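Long-range contacts in Blo t 1 allergen (Blomia tropicalis, PDB 5JT8), which probably cleaves peptide bonds as a cysteine protease of the papain family and is a mite allergen recognised by antibodies: residues 229-234 against 328-333; 235-240 against 323-328; 248-253 against 283-288. One frame throughout, in Å; residues are numbered along the deposited sequence.

Contact 1: residues 229-234 against 328-333; sequences QQLRYH and VTYATL. Unlike the reference sequence in segment 229-234: H234 (reference Gln).
Q229 and Y330 make an antiparallel hydrogen-bonded pair, Q230 and T329 the non-hydrogen-bonded pair after it, and L231 N then donates to V328 O at 2.6 Å, almost straight in line with the carbonyl bond. The Q229–Y330 pair is closed in both directions, with Q229 N 2.9 Å from Y330 O. Y330 CG sits between the backbone N and the carbonyl carbon (chi1 67°), which swings the ring across the strand so that Q229 covers one face with its CA, and Q229 CB comes to 3.5 Å from Y330 CZ. At the ring's edge, in its plane, L231 CD2 lies 3.9 Å from Y330 CE1. Q229 bends away beyond CG, and its NE2 binds Q230 O at 3.0 Å from above the carbonyl plane. Across the Q230–T329 pair, Q230 CB rests 3.5 Å from T329 OG1. A water joins R232 O to V328 N where the two chains part, and H247 stacks with the Y330 ring. Strand 227-230 and C-terminal strand 329-332 thus form a small two-stranded sheet of the papain fold, joined by backbone bonds, with apolar contacts setting the ring and L231 and a bond to Q230 O holding the Q229 amide.

Contact 2: residues 235-240 against 323-328; sequences SSDEDV and GINNYV. Unlike the reference sequence in segment 323-328: Y327 (reference Phe).
The amide of N325 is the hub here, reaching into the turn that leads S235 and S236 into helix 237-247. With CG anti to the carbonyl carbon (chi1 -60°), the side chain points at that turn and brings ND2 between two acceptors. S235 O is 2.7 Å from N325 ND2, and the donor is tilted from that carbonyl's plane. On the other N-H, N325 ND2 is 2.9 Å from D237 OD1 and meets the oxygen nearly along its C-O axis. The two acceptors stand about 120° apart around ND2, as the two hydrogens of an amide require. D237 and N325 cross at about a right angle as chains, yet their carboxylate and amide planes are only 29° apart, so the two flat groups lie nearly coplanar. A water closes the ring between them: it donates to D237 OD1 at 2.7 Å and to N325 OD1 at 2.6 Å. A longer, bent backbone bond runs the other way, S235 N to N325 O at 3.2 Å, and N320 OD1 accepts from N325 N. Next to the amide, V240 CG2 touches V328 CG2 at 4.1 Å and passes N325 ND2 at a similar distance, while W297 packs against V240 and D237. S236 caps the helix, its OG accepting from D239 N. With acceptors facing ND2 and a donating water facing OD1, the amide's rotation is fixed and both its ends are satisfied although it is buried. D237 OD1 takes two hydrogen bonds, which would probably favour a charged carboxylate.

Contact 3: residues 248-253 against 283-288; sequences GPVVIY and VILVGW
The flat groups that meet are peptide units: V250 N lies in the plane of the L285 carbonyl, and L285 N returns a bond to V250 O at 2.9 Å. Two residues on, I252 and V283 form a second hydrogen-bonded pair. Its I252 N approaches V283 O at 2.9 Å, tilted 30° from that carbonyl's plane. V250, I252, V283 and L285 occupy one face of the sheet. There, I252 holds CG1 between the backbone N and the carbonyl carbon (chi1 62°), pressing it against V283 CG2 at 3.5 Å, tighter than usual for carbons. The same torsion sets I252 CG2 beside the backbone N, where it meets L285 CD1 at 3.6 Å, the two side chains crossing at about a right angle. On the other face V251 pairs with I284, and beyond it P249 CB rests on I284 CG2 at 3.7 Å. Helix 237-247 covers the L285 side, while helix 139-154 packs against P249 and V251. The short strand axes run 131° apart, antiparallel with a strong twist. Such a pair, with the long central helix against one face, is characteristic of the barrel-like domain of the papain fold where it meets the helical domain.

How the contacts relate
Contact 3 lies nearest the middle of the chain and is purely apolar outside its backbone ladder; contacts 1 and 2 sit farther out, their centres about 15 Å from the centre of the chain, and are still largely buried. They differ in what bonds them: contact 1 is another, shorter strand ladder, whereas in contact 2 a side-chain amide, a water and one long backbone bond hold a helix start to a loop. V328 belongs to both outer contacts and also packs on V250 and I252 of contact 3. T329 N of contact 1 probably binds V251 O, and V240 of contact 2 reaches L285, so helix 237-247 and segment 323-333 are tied to the same sheet.

Contact 1: residues 229-234 against 328-333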
ATOM      1  N   GLN A 229     -12.903  -5.877  -9.210  1.00 27.60           N
ATOM      2  CA  GLN A 229     -12.705  -7.311  -9.424  1.00 27.89           C
ATOM      3  C   GLN A 229     -11.332  -7.730  -8.951  1.00 25.44           C
ATOM      4  O   GLN A 229     -10.329  -7.143  -9.339  1.00 25.35           O
ATOM      5  CB  GLN A 229     -12.884  -7.678 -10.903  1.00 23.04           C
ATOM      6  CG  GLN A 229     -12.530  -9.152 -11.228  1.00 33.47           C
ATOM      7  CD  GLN A 229     -13.551 -10.147 -10.675  1.00 32.27           C
ATOM      8  OE1 GLN A 229     -14.751 -10.038 -10.950  1.00 31.51           O
ATOM      9  NE2 GLN A 229     -13.076 -11.121  -9.892  1.00 23.32           N
ATOM     10  N   GLN A 230     -11.296  -8.750  -8.111  1.00 23.70           N
ATOM     11  CA  GLN A 230     -10.037  -9.287  -7.618  1.00 24.23           C
ATOM     12  C   GLN A 230      -9.574 -10.400  -8.508  1.00 26.26           C
ATOM     13  O   GLN A 230     -10.339 -11.329  -8.759  1.00 30.85           O
ATOM     14  CB  GLN A 230     -10.193  -9.800  -6.204  1.00 21.01           C
ATOM     15  CG  GLN A 230      -9.074 -10.703  -5.740  1.00 32.18           C
ATOM     16  CD  GLN A 230      -9.088 -10.870  -4.230  1.00 39.97           C
ATOM     17  OE1 GLN A 230      -9.664 -10.054  -3.523  1.00 46.21           O
ATOM     18  NE2 GLN A 230      -8.466 -11.930  -3.735  1.00 35.84           N
ATOM     19  N   LEU A 231      -8.337 -10.313  -8.987  1.00 26.08           N
ATOM     20  CA  LEU A 231      -7.809 -11.324  -9.897  1.00 22.36           C
ATOM     21  C   LEU A 231      -7.525 -12.650  -9.168  1.00 27.29           C
ATOM     22  O   LEU A 231      -7.461 -12.714  -7.932  1.00 24.93           O
ATOM     23  CB  LEU A 231      -6.529 -10.833 -10.591  1.00 20.95           C
ATOM     24  CG  LEU A 231      -6.539  -9.597 -11.513  1.00 26.41           C
ATOM     25  CD1 LEU A 231      -5.162  -9.437 -12.191  1.00 28.25           C
ATOM     26  CD2 LEU A 231      -7.637  -9.659 -12.575  1.00 21.79           C
ATOM     27  N   ARG A 232      -7.380 -13.702  -9.967  1.00 25.37           N
ATOM     28  CA  ARG A 232      -6.992 -15.034  -9.511  1.00 27.85           C
ATOM     29  C   ARG A 232      -5.752 -14.985  -8.611  1.00 27.27           C
ATOM     30  O   ARG A 232      -4.811 -14.250  -8.906  1.00 22.49           O
ATOM     31  CB  ARG A 232      -6.739 -15.911 -10.743  1.00 32.40           C
ATOM     32  CG  ARG A 232      -6.039 -17.213 -10.488  1.00 44.77           C
ATOM     33  CD  ARG A 232      -5.691 -17.893 -11.805  1.00 49.65           C
ATOM     34  NE  ARG A 232      -4.850 -19.056 -11.565  1.00 58.31           N
ATOM     35  CZ  ARG A 232      -3.530 -19.070 -11.703  1.00 62.05           C
ATOM     36  NH1 ARG A 232      -2.884 -17.990 -12.118  1.00 63.27           N
ATOM     37  NH2 ARG A 232      -2.853 -20.178 -11.446  1.00 68.29           N
ATOM     38  N   TYR A 233      -5.778 -15.733  -7.508  1.00 30.87           N
ATOM     39  CA  TYR A 233      -4.619 -15.902  -6.633  1.00 32.94           C
ATOM     40  C   TYR A 233      -3.427 -16.365  -7.459  1.00 34.38           C
ATOM     41  O   TYR A 233      -3.583 -17.199  -8.354  1.00 28.74           O
ATOM     42  CB  TYR A 233      -4.927 -16.911  -5.511  1.00 33.81           C
ATOM     43  CG  TYR A 233      -3.842 -17.025  -4.444  1.00 37.72           C
ATOM     44  CD1 TYR A 233      -3.693 -16.043  -3.467  1.00 35.60           C
ATOM     45  CD2 TYR A 233      -2.971 -18.124  -4.408  1.00 32.76           C
ATOM     46  CE1 TYR A 233      -2.702 -16.142  -2.482  1.00 37.24           C
ATOM     47  CE2 TYR A 233      -1.983 -18.230  -3.429  1.00 35.72           C
ATOM     48  CZ  TYR A 233      -1.852 -17.233  -2.472  1.00 40.54           C
ATOM     49  OH  TYR A 233      -0.875 -17.323  -1.502  1.00 45.70           O
ATOM     50  N   HIS A 234      -2.247 -15.812  -7.181  1.00 32.08           N
ATOM     51  CA  HIS A 234      -1.051 -16.112  -7.978  1.00 42.19           C
ATOM     52  C   HIS A 234      -1.234 -15.768  -9.458  1.00 39.86           C
ATOM     53  O   HIS A 234      -0.841 -16.549 -10.322  1.00 44.96           O
ATOM     54  CB  HIS A 234      -0.651 -17.599  -7.883  1.00 38.55           C
ATOM     55  CG  HIS A 234       0.138 -17.954  -6.662  1.00 40.23           C
ATOM     56  ND1 HIS A 234       0.417 -17.051  -5.659  1.00 44.71           N
ATOM     57  CD2 HIS A 234       0.706 -19.124  -6.283  1.00 48.02           C
ATOM     58  CE1 HIS A 234       1.123 -17.648  -4.714  1.00 45.88           C
ATOM     59  NE2 HIS A 234       1.310 -18.908  -5.067  1.00 48.04           N
ATOM     60  N   VAL A 328      -4.482  -9.183  -6.343  1.00 27.12           N
ATOM     61  CA  VAL A 328      -4.523  -8.008  -7.172  1.00 24.94           C
ATOM     62  C   VAL A 328      -5.975  -7.660  -7.491  1.00 29.31           C
ATOM     63  O   VAL A 328      -6.746  -8.526  -7.933  1.00 29.67           O
ATOM     64  CB  VAL A 328      -3.726  -8.232  -8.449  1.00 26.71           C
ATOM     65  CG1 VAL A 328      -3.722  -6.976  -9.308  1.00 24.64           C
ATOM     66  CG2 VAL A 328      -2.291  -8.657  -8.087  1.00 28.28           C
ATOM     67  N   THR A 329      -6.338  -6.401  -7.264  1.00 26.57           N
ATOM     68  CA  THR A 329      -7.720  -5.960  -7.433  1.00 25.30           C
ATOM     69  C   THR A 329      -7.788  -4.683  -8.226  1.00 25.28           C
ATOM     70  O   THR A 329      -7.092  -3.727  -7.898  1.00 25.43           O
ATOM     71  CB  THR A 329      -8.405  -5.703  -6.084  1.00 30.35           C
ATOM     72  OG1 THR A 329      -8.407  -6.903  -5.310  1.00 29.00           O
ATOM     73  CG2 THR A 329      -9.853  -5.205  -6.292  1.00 28.10           C
ATOM     74  N   TYR A 330      -8.630  -4.648  -9.257  1.00 21.93           N
ATOM     75  CA  TYR A 330      -8.863  -3.394  -9.975  1.00 24.68           C
ATOM     76  C   TYR A 330     -10.290  -2.881  -9.726  1.00 27.11           C
ATOM     77  O   TYR A 330     -11.151  -3.612  -9.229  1.00 28.98           O
ATOM     78  CB  TYR A 330      -8.601  -3.568 -11.481  1.00 22.75           C
ATOM     79  CG  TYR A 330      -9.573  -4.494 -12.236  1.00 25.77           C
ATOM     80  CD1 TYR A 330      -9.312  -5.848 -12.366  1.00 23.47           C
ATOM     81  CD2 TYR A 330     -10.719  -3.993 -12.850  1.00 25.10           C
ATOM     82  CE1 TYR A 330     -10.170  -6.689 -13.075  1.00 27.16           C
ATOM     83  CE2 TYR A 330     -11.577  -4.822 -13.574  1.00 22.81           C
ATOM     84  CZ  TYR A 330     -11.290  -6.174 -13.677  1.00 26.03           C
ATOM     85  OH  TYR A 330     -12.119  -7.014 -14.383  1.00 26.04           O
ATOM     86  N   ALA A 331     -10.526  -1.614 -10.036  1.00 20.67           N
ATOM     87  CA  ALA A 331     -11.856  -1.055  -9.886  1.00 21.34           C
ATOM     88  C   ALA A 331     -12.323  -0.439 -11.192  1.00 24.90           C
ATOM     89  O   ALA A 331     -11.537  -0.257 -12.128  1.00 30.35           O
ATOM     90  CB  ALA A 331     -11.884  -0.005  -8.756  1.00 26.52           C
ATOM     91  N   THR A 332     -13.606  -0.107 -11.230  1.00 24.09           N
ATOM     92  CA  THR A 332     -14.263   0.392 -12.423  1.00 30.16           C
ATOM     93  C   THR A 332     -15.155   1.567 -12.053  1.00 31.77           C
ATOM     94  O   THR A 332     -15.979   1.446 -11.135  1.00 33.33           O
ATOM     95  CB  THR A 332     -15.123  -0.706 -13.069  1.00 29.80           C
ATOM     96  OG1 THR A 332     -14.286  -1.826 -13.374  1.00 28.47           O
ATOM     97  CG2 THR A 332     -15.790  -0.189 -14.333  1.00 24.18           C
ATOM     98  N   LEU A 333     -14.978   2.695 -12.735  1.00 28.13           N
ATOM     99  CA  LEU A 333     -15.854   3.851 -12.549  1.00 33.40           C
ATOM    100  C   LEU A 333     -17.136   3.728 -13.375  1.00 35.89           C
ATOM    101  O   LEU A 333     -18.264   3.829 -12.856  1.00 31.80           O
ATOM    102  CB  LEU A 333     -15.133   5.142 -12.922  1.00 26.99           C
ATOM    103  CG  LEU A 333     -13.894   5.546 -12.125  1.00 30.22           C
ATOM    104  CD1 LEU A 333     -13.553   7.010 -12.387  1.00 30.40           C
ATOM    105  CD2 LEU A 333     -14.099   5.324 -10.623  1.00 26.19           C
ATOM    106  OXT LEU A 333     -17.041   3.521 -14.591  1.00 28.85           O
TER
HETATM  107  O   HOH W   1      -4.060 -11.872  -7.777  1.00 27.64           O

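Contact 2: residues 235-240 against 323-328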
ATOM      1  N   SER A 235      -1.836 -14.630  -9.763  1.00 31.04           N
ATOM      2  CA  SER A 235      -1.958 -14.254 -11.165  1.00 30.15           C
ATOM      3  C   SER A 235      -0.584 -14.112 -11.804  1.00 34.68           C
ATOM      4  O   SER A 235       0.408 -13.787 -11.135  1.00 28.75           O
ATOM      5  CB  SER A 235      -2.748 -12.953 -11.307  1.00 28.03           C
ATOM      6  OG  SER A 235      -4.135 -13.231 -11.250  1.00 29.14           O
ATOM      7  N   SER A 236      -0.521 -14.391 -13.096  1.00 34.37           N
ATOM      8  CA  SER A 236       0.698 -14.190 -13.851  1.00 30.72           C
ATOM      9  C   SER A 236       1.014 -12.699 -13.943  1.00 28.33           C
ATOM     10  O   SER A 236       0.112 -11.859 -13.856  1.00 21.78           O
ATOM     11  CB  SER A 236       0.552 -14.772 -15.248  1.00 25.94           C
ATOM     12  OG  SER A 236      -0.516 -14.119 -15.889  1.00 28.23           O
ATOM     13  N   ASP A 237       2.290 -12.383 -14.142  1.00 23.95           N
ATOM     14  CA  ASP A 237       2.713 -10.998 -14.339  1.00 23.73           C
ATOM     15  C   ASP A 237       1.950 -10.384 -15.510  1.00 22.24           C
ATOM     16  O   ASP A 237       1.493  -9.248 -15.458  1.00 23.13           O
ATOM     17  CB  ASP A 237       4.233 -10.930 -14.610  1.00 23.88           C
ATOM     18  CG  ASP A 237       5.077 -11.205 -13.365  1.00 34.70           C
ATOM     19  OD1 ASP A 237       4.505 -11.381 -12.259  1.00 29.95           O
ATOM     20  OD2 ASP A 237       6.329 -11.215 -13.488  1.00 37.92           O
ATOM     21  N   GLU A 238       1.853 -11.159 -16.582  1.00 22.14           N
ATOM     22  CA  GLU A 238       1.176 -10.747 -17.802  1.00 25.54           C
ATOM     23  C   GLU A 238      -0.296 -10.341 -17.566  1.00 20.68           C
ATOM     24  O   GLU A 238      -0.736  -9.300 -18.067  1.00 24.99           O
ATOM     25  CB  GLU A 238       1.248 -11.875 -18.850  1.00 26.97           C
ATOM     26  CG  GLU A 238       2.644 -12.175 -19.388  1.00 45.72           C
ATOM     27  CD  GLU A 238       3.657 -12.612 -18.308  1.00 59.28           C
ATOM     28  OE1 GLU A 238       3.376 -13.552 -17.506  1.00 45.86           O
ATOM     29  OE2 GLU A 238       4.749 -11.996 -18.268  1.00 70.39           O
ATOM     30  N   ASP A 239      -1.048 -11.162 -16.844  1.00 23.62           N
ATOM     31  CA  ASP A 239      -2.427 -10.799 -16.491  1.00 29.63           C
ATOM     32  C   ASP A 239      -2.441  -9.468 -15.741  1.00 27.66           C
ATOM     33  O   ASP A 239      -3.227  -8.567 -16.044  1.00 24.68           O
ATOM     34  CB  ASP A 239      -3.097 -11.890 -15.631  1.00 25.68           C
ATOM     35  CG  ASP A 239      -3.582 -13.065 -16.455  1.00 29.00           C
ATOM     36  OD1 ASP A 239      -3.290 -13.067 -17.655  1.00 30.15           O
ATOM     37  OD2 ASP A 239      -4.234 -13.993 -15.911  1.00 26.07           O
ATOM     38  N   VAL A 240      -1.549  -9.354 -14.761  1.00 31.06           N
ATOM     39  CA  VAL A 240      -1.491  -8.158 -13.932  1.00 27.36           C
ATOM     40  C   VAL A 240      -1.159  -6.946 -14.785  1.00 25.26           C
ATOM     41  O   VAL A 240      -1.852  -5.942 -14.696  1.00 21.53           O
ATOM     42  CB  VAL A 240      -0.473  -8.303 -12.791  1.00 24.51           C
ATOM     43  CG1 VAL A 240      -0.353  -6.994 -12.038  1.00 19.67           C
ATOM     44  CG2 VAL A 240      -0.932  -9.413 -11.844  1.00 22.04           C
ATOM     45  N   GLY A 323       4.915 -11.696  -2.531  1.00 30.37           N
ATOM     46  CA  GLY A 323       3.487 -11.930  -2.714  1.00 24.77           C
ATOM     47  C   GLY A 323       2.718 -10.865  -3.498  1.00 33.64           C
ATOM     48  O   GLY A 323       1.492 -10.775  -3.401  1.00 23.66           O
ATOM     49  N   ILE A 324       3.436 -10.073  -4.288  1.00 23.60           N
ATOM     50  CA  ILE A 324       2.845  -9.031  -5.128  1.00 22.76           C
ATOM     51  C   ILE A 324       1.687  -9.532  -6.003  1.00 26.53           C
ATOM     52  O   ILE A 324       0.678  -8.837  -6.165  1.00 22.04           O
ATOM     53  CB  ILE A 324       3.934  -8.406  -6.032  1.00 23.21           C
ATOM     54  CG1 ILE A 324       4.755  -7.394  -5.233  1.00 24.82           C
ATOM     55  CG2 ILE A 324       3.338  -7.758  -7.294  1.00 22.36           C
ATOM     56  CD1 ILE A 324       6.073  -7.038  -5.915  1.00 24.42           C
ATOM     57  N   ASN A 325       1.827 -10.739  -6.550  1.00 22.15           N
ATOM     58  CA  ASN A 325       0.786 -11.321  -7.401  1.00 21.51           C
ATOM     59  C   ASN A 325      -0.360 -12.032  -6.668  1.00 27.99           C
ATOM     60  O   ASN A 325      -1.235 -12.611  -7.312  1.00 29.28           O
ATOM     61  CB  ASN A 325       1.404 -12.339  -8.373  1.00 24.57           C
ATOM     62  CG  ASN A 325       2.450 -11.734  -9.285  1.00 29.25           C
ATOM     63  OD1 ASN A 325       3.491 -11.258  -8.828  1.00 22.91           O
ATOM     64  ND2 ASN A 325       2.185 -11.769 -10.594  1.00 28.60           N
ATOM     65  N   ASN A 326      -0.349 -12.044  -5.343  1.00 26.37           N
ATOM     66  CA  ASN A 326      -1.310 -12.871  -4.616  1.00 30.22           C
ATOM     67  C   ASN A 326      -2.733 -12.327  -4.707  1.00 30.41           C
ATOM     68  O   ASN A 326      -3.665 -13.068  -5.001  1.00 23.90           O
ATOM     69  CB  ASN A 326      -0.899 -13.017  -3.142  1.00 34.72           C
ATOM     70  CG  ASN A 326       0.335 -13.898  -2.955  1.00 36.56           C
ATOM     71  OD1 ASN A 326       0.799 -14.541  -3.897  1.00 34.00           O
ATOM     72  ND2 ASN A 326       0.850 -13.952  -1.727  1.00 27.11           N
ATOM     73  N   TYR A 327      -2.885 -11.028  -4.474  1.00 27.26           N
ATOM     74  CA  TYR A 327      -4.201 -10.418  -4.308  1.00 23.63           C
ATOM     75  C   TYR A 327      -4.307  -9.097  -5.038  1.00 21.62           C
ATOM     76  O   TYR A 327      -4.248  -8.020  -4.433  1.00 24.24           O
ATOM     77  CB  TYR A 327      -4.516 -10.184  -2.827  1.00 21.10           C
ATOM     78  CG  TYR A 327      -4.408 -11.408  -1.967  1.00 30.83           C
ATOM     79  CD1 TYR A 327      -5.380 -12.404  -2.014  1.00 32.29           C
ATOM     80  CD2 TYR A 327      -3.339 -11.571  -1.093  1.00 22.72           C
ATOM     81  CE1 TYR A 327      -5.290 -13.525  -1.208  1.00 39.50           C
ATOM     82  CE2 TYR A 327      -3.237 -12.690  -0.295  1.00 28.67           C
ATOM     83  CZ  TYR A 327      -4.213 -13.665  -0.358  1.00 35.36           C
ATOM     84  OH  TYR A 327      -4.111 -14.770   0.441  1.00 35.64           O
ATOM     85  N   VAL A 328      -4.482  -9.183  -6.343  1.00 27.12           N
ATOM     86  CA  VAL A 328      -4.523  -8.008  -7.172  1.00 24.94           C
ATOM     87  C   VAL A 328      -5.975  -7.660  -7.491  1.00 29.31           C
ATOM     88  O   VAL A 328      -6.746  -8.526  -7.933  1.00 29.67           O
ATOM     89  CB  VAL A 328      -3.726  -8.232  -8.449  1.00 26.71           C
ATOM     90  CG1 VAL A 328      -3.722  -6.976  -9.308  1.00 24.64           C
ATOM     91  CG2 VAL A 328      -2.291  -8.657  -8.087  1.00 28.28           C
TER
HETATM   92  O   HOH W   2       5.738 -10.532  -9.955  1.00 30.03           O

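Contact 3: residues 248-253 against 283-288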
ATOM      1  N   GLY A 248      -6.402   0.429 -15.269  1.00 28.91           N
ATOM      2  CA  GLY A 248      -5.751   1.418 -14.418  1.00 27.48           C
ATOM      3  C   GLY A 248      -4.927   0.822 -13.282  1.00 28.24           C
ATOM      4  O   GLY A 248      -4.745  -0.400 -13.210  1.00 28.70           O
ATOM      5  N   PRO A 249      -4.390   1.687 -12.402  1.00 26.98           N
ATOM      6  CA  PRO A 249      -3.625   1.224 -11.240  1.00 27.57           C
ATOM      7  C   PRO A 249      -4.427   0.232 -10.408  1.00 32.29           C
ATOM      8  O   PRO A 249      -5.662   0.348 -10.323  1.00 26.82           O
ATOM      9  CB  PRO A 249      -3.355   2.513 -10.467  1.00 26.39           C
ATOM     10  CG  PRO A 249      -3.229   3.550 -11.570  1.00 30.46           C
ATOM     11  CD  PRO A 249      -4.296   3.147 -12.575  1.00 26.74           C
ATOM     12  N   VAL A 250      -3.733  -0.752  -9.843  1.00 26.92           N
ATOM     13  CA  VAL A 250      -4.384  -1.826  -9.108  1.00 22.11           C
ATOM     14  C   VAL A 250      -3.862  -1.917  -7.674  1.00 21.51           C
ATOM     15  O   VAL A 250      -2.709  -1.580  -7.406  1.00 22.74           O
ATOM     16  CB  VAL A 250      -4.182  -3.181  -9.822  1.00 26.38           C
ATOM     17  CG1 VAL A 250      -4.794  -3.128 -11.238  1.00 20.21           C
ATOM     18  CG2 VAL A 250      -2.707  -3.550  -9.885  1.00 22.42           C
ATOM     19  N   VAL A 251      -4.730  -2.337  -6.759  1.00 19.38           N
ATOM     20  CA  VAL A 251      -4.333  -2.658  -5.387  1.00 21.49           C
ATOM     21  C   VAL A 251      -3.676  -4.020  -5.383  1.00 22.06           C
ATOM     22  O   VAL A 251      -4.158  -4.945  -6.041  1.00 25.38           O
ATOM     23  CB  VAL A 251      -5.534  -2.696  -4.413  1.00 24.71           C
ATOM     24  CG1 VAL A 251      -5.080  -3.104  -3.005  1.00 22.03           C
ATOM     25  CG2 VAL A 251      -6.241  -1.364  -4.379  1.00 26.22           C
ATOM     26  N   ILE A 252      -2.565  -4.137  -4.665  1.00 25.26           N
ATOM     27  CA  ILE A 252      -1.972  -5.432  -4.370  1.00 27.03           C
ATOM     28  C   ILE A 252      -1.730  -5.560  -2.868  1.00 25.59           C
ATOM     29  O   ILE A 252      -1.626  -4.576  -2.151  1.00 25.90           O
ATOM     30  CB  ILE A 252      -0.621  -5.658  -5.106  1.00 22.78           C
ATOM     31  CG1 ILE A 252       0.405  -4.616  -4.660  1.00 21.42           C
ATOM     32  CG2 ILE A 252      -0.788  -5.584  -6.619  1.00 22.15           C
ATOM     33  CD1 ILE A 252       1.848  -5.001  -4.974  1.00 23.76           C
ATOM     34  N   TYR A 253      -1.667  -6.794  -2.396  1.00 24.48           N
ATOM     35  CA  TYR A 253      -1.311  -7.074  -1.015  0.51 32.04           C
ATOM     36  C   TYR A 253       0.009  -7.793  -0.979  1.00 38.48           C
ATOM     37  O   TYR A 253       0.197  -8.783  -1.685  1.00 40.04           O
ATOM     38  CB  TYR A 253      -2.371  -7.915  -0.333  0.51 32.88           C
ATOM     39  CG  TYR A 253      -3.436  -7.094   0.325  0.51 31.31           C
ATOM     40  CD1 TYR A 253      -4.416  -6.479  -0.429  0.51 25.68           C
ATOM     41  CD2 TYR A 253      -3.454  -6.924   1.704  0.51 32.56           C
ATOM     42  CE1 TYR A 253      -5.392  -5.730   0.166  0.51 30.45           C
ATOM     43  CE2 TYR A 253      -4.437  -6.167   2.311  0.51 34.62           C
ATOM     44  CZ  TYR A 253      -5.407  -5.572   1.533  0.51 31.56           C
ATOM     45  OH  TYR A 253      -6.396  -4.812   2.113  0.51 34.14           O
ATOM     46  N   VAL A 283      -0.703  -1.965  -1.159  1.00 27.32           N
ATOM     47  CA  VAL A 283      -0.156  -0.839  -1.925  1.00 25.70           C
ATOM     48  C   VAL A 283      -0.746  -0.868  -3.333  1.00 25.24           C
ATOM     49  O   VAL A 283      -1.660  -1.647  -3.595  1.00 23.37           O
ATOM     50  CB  VAL A 283       1.377  -0.871  -2.006  1.00 23.43           C
ATOM     51  CG1 VAL A 283       2.005  -0.676  -0.622  1.00 24.84           C
ATOM     52  CG2 VAL A 283       1.866  -2.189  -2.651  1.00 23.39           C
ATOM     53  N   ILE A 284      -0.203  -0.049  -4.228  1.00 26.70           N
ATOM     54  CA  ILE A 284      -0.719   0.092  -5.589  1.00 25.93           C
ATOM     55  C   ILE A 284       0.370  -0.145  -6.635  1.00 25.46           C
ATOM     56  O   ILE A 284       1.471   0.389  -6.516  1.00 25.89           O
ATOM     57  CB  ILE A 284      -1.319   1.520  -5.799  1.00 24.91           C
ATOM     58  CG1 ILE A 284      -2.499   1.755  -4.836  1.00 21.85           C
ATOM     59  CG2 ILE A 284      -1.743   1.753  -7.242  1.00 26.31           C
ATOM     60  CD1 ILE A 284      -2.912   3.239  -4.749  1.00 22.45           C
ATOM     61  N   LEU A 285       0.063  -0.946  -7.652  1.00 25.67           N
ATOM     62  CA  LEU A 285       0.911  -1.026  -8.839  1.00 22.99           C
ATOM     63  C   LEU A 285       0.448   0.019  -9.831  1.00 25.10           C
ATOM     64  O   LEU A 285      -0.735   0.076 -10.165  1.00 25.56           O
ATOM     65  CB  LEU A 285       0.858  -2.414  -9.478  1.00 20.84           C
ATOM     66  CG  LEU A 285       1.404  -3.618  -8.710  1.00 21.03           C
ATOM     67  CD1 LEU A 285       1.179  -4.905  -9.512  1.00 20.70           C
ATOM     68  CD2 LEU A 285       2.890  -3.400  -8.439  1.00 26.98           C
ATOM     69  N   VAL A 286       1.364   0.857 -10.297  1.00 21.97           N
ATOM     70  CA  VAL A 286       0.997   1.873 -11.262  1.00 25.08           C
ATOM     71  C   VAL A 286       1.681   1.631 -12.596  1.00 29.09           C
ATOM     72  O   VAL A 286       1.506   2.397 -13.527  1.00 26.09           O
ATOM     73  CB  VAL A 286       1.351   3.292 -10.781  1.00 28.56           C
ATOM     74  CG1 VAL A 286       0.567   3.653  -9.512  1.00 23.56           C
ATOM     75  CG2 VAL A 286       2.845   3.438 -10.585  1.00 23.91           C
ATOM     76  N   GLY A 287       2.467   0.564 -12.680  1.00 26.30           N
ATOM     77  CA  GLY A 287       3.117   0.224 -13.930  1.00 28.53           C
ATOM     78  C   GLY A 287       4.301  -0.714 -13.831  1.00 28.08           C
ATOM     79  O   GLY A 287       4.528  -1.372 -12.813  1.00 25.18           O
ATOM     80  N   TRP A 288       5.073  -0.765 -14.904  1.00 29.22           N
ATOM     81  CA  TRP A 288       6.219  -1.649 -14.964  1.00 30.60           C
ATOM     82  C   TRP A 288       7.218  -1.133 -15.958  1.00 31.34           C
ATOM     83  O   TRP A 288       6.904  -0.270 -16.780  1.00 28.63           O
ATOM     84  CB  TRP A 288       5.787  -3.056 -15.353  1.00 32.24           C
ATOM     85  CG  TRP A 288       5.327  -3.145 -16.780  1.00 32.91           C
ATOM     86  CD1 TRP A 288       6.102  -3.375 -17.876  1.00 32.26           C
ATOM     87  CD2 TRP A 288       3.988  -2.996 -17.261  1.00 27.97           C
ATOM     88  NE1 TRP A 288       5.328  -3.388 -19.015  1.00 30.84           N
ATOM     89  CE2 TRP A 288       4.025  -3.169 -18.663  1.00 32.77           C
ATOM     90  CE3 TRP A 288       2.756  -2.757 -16.644  1.00 35.11           C
ATOM     91  CZ2 TRP A 288       2.880  -3.113 -19.456  1.00 28.82           C
ATOM     92  CZ3 TRP A 288       1.622  -2.691 -17.431  1.00 32.67           C
ATOM     93  CH2 TRP A 288       1.696  -2.865 -18.826  1.00 28.28           C
TER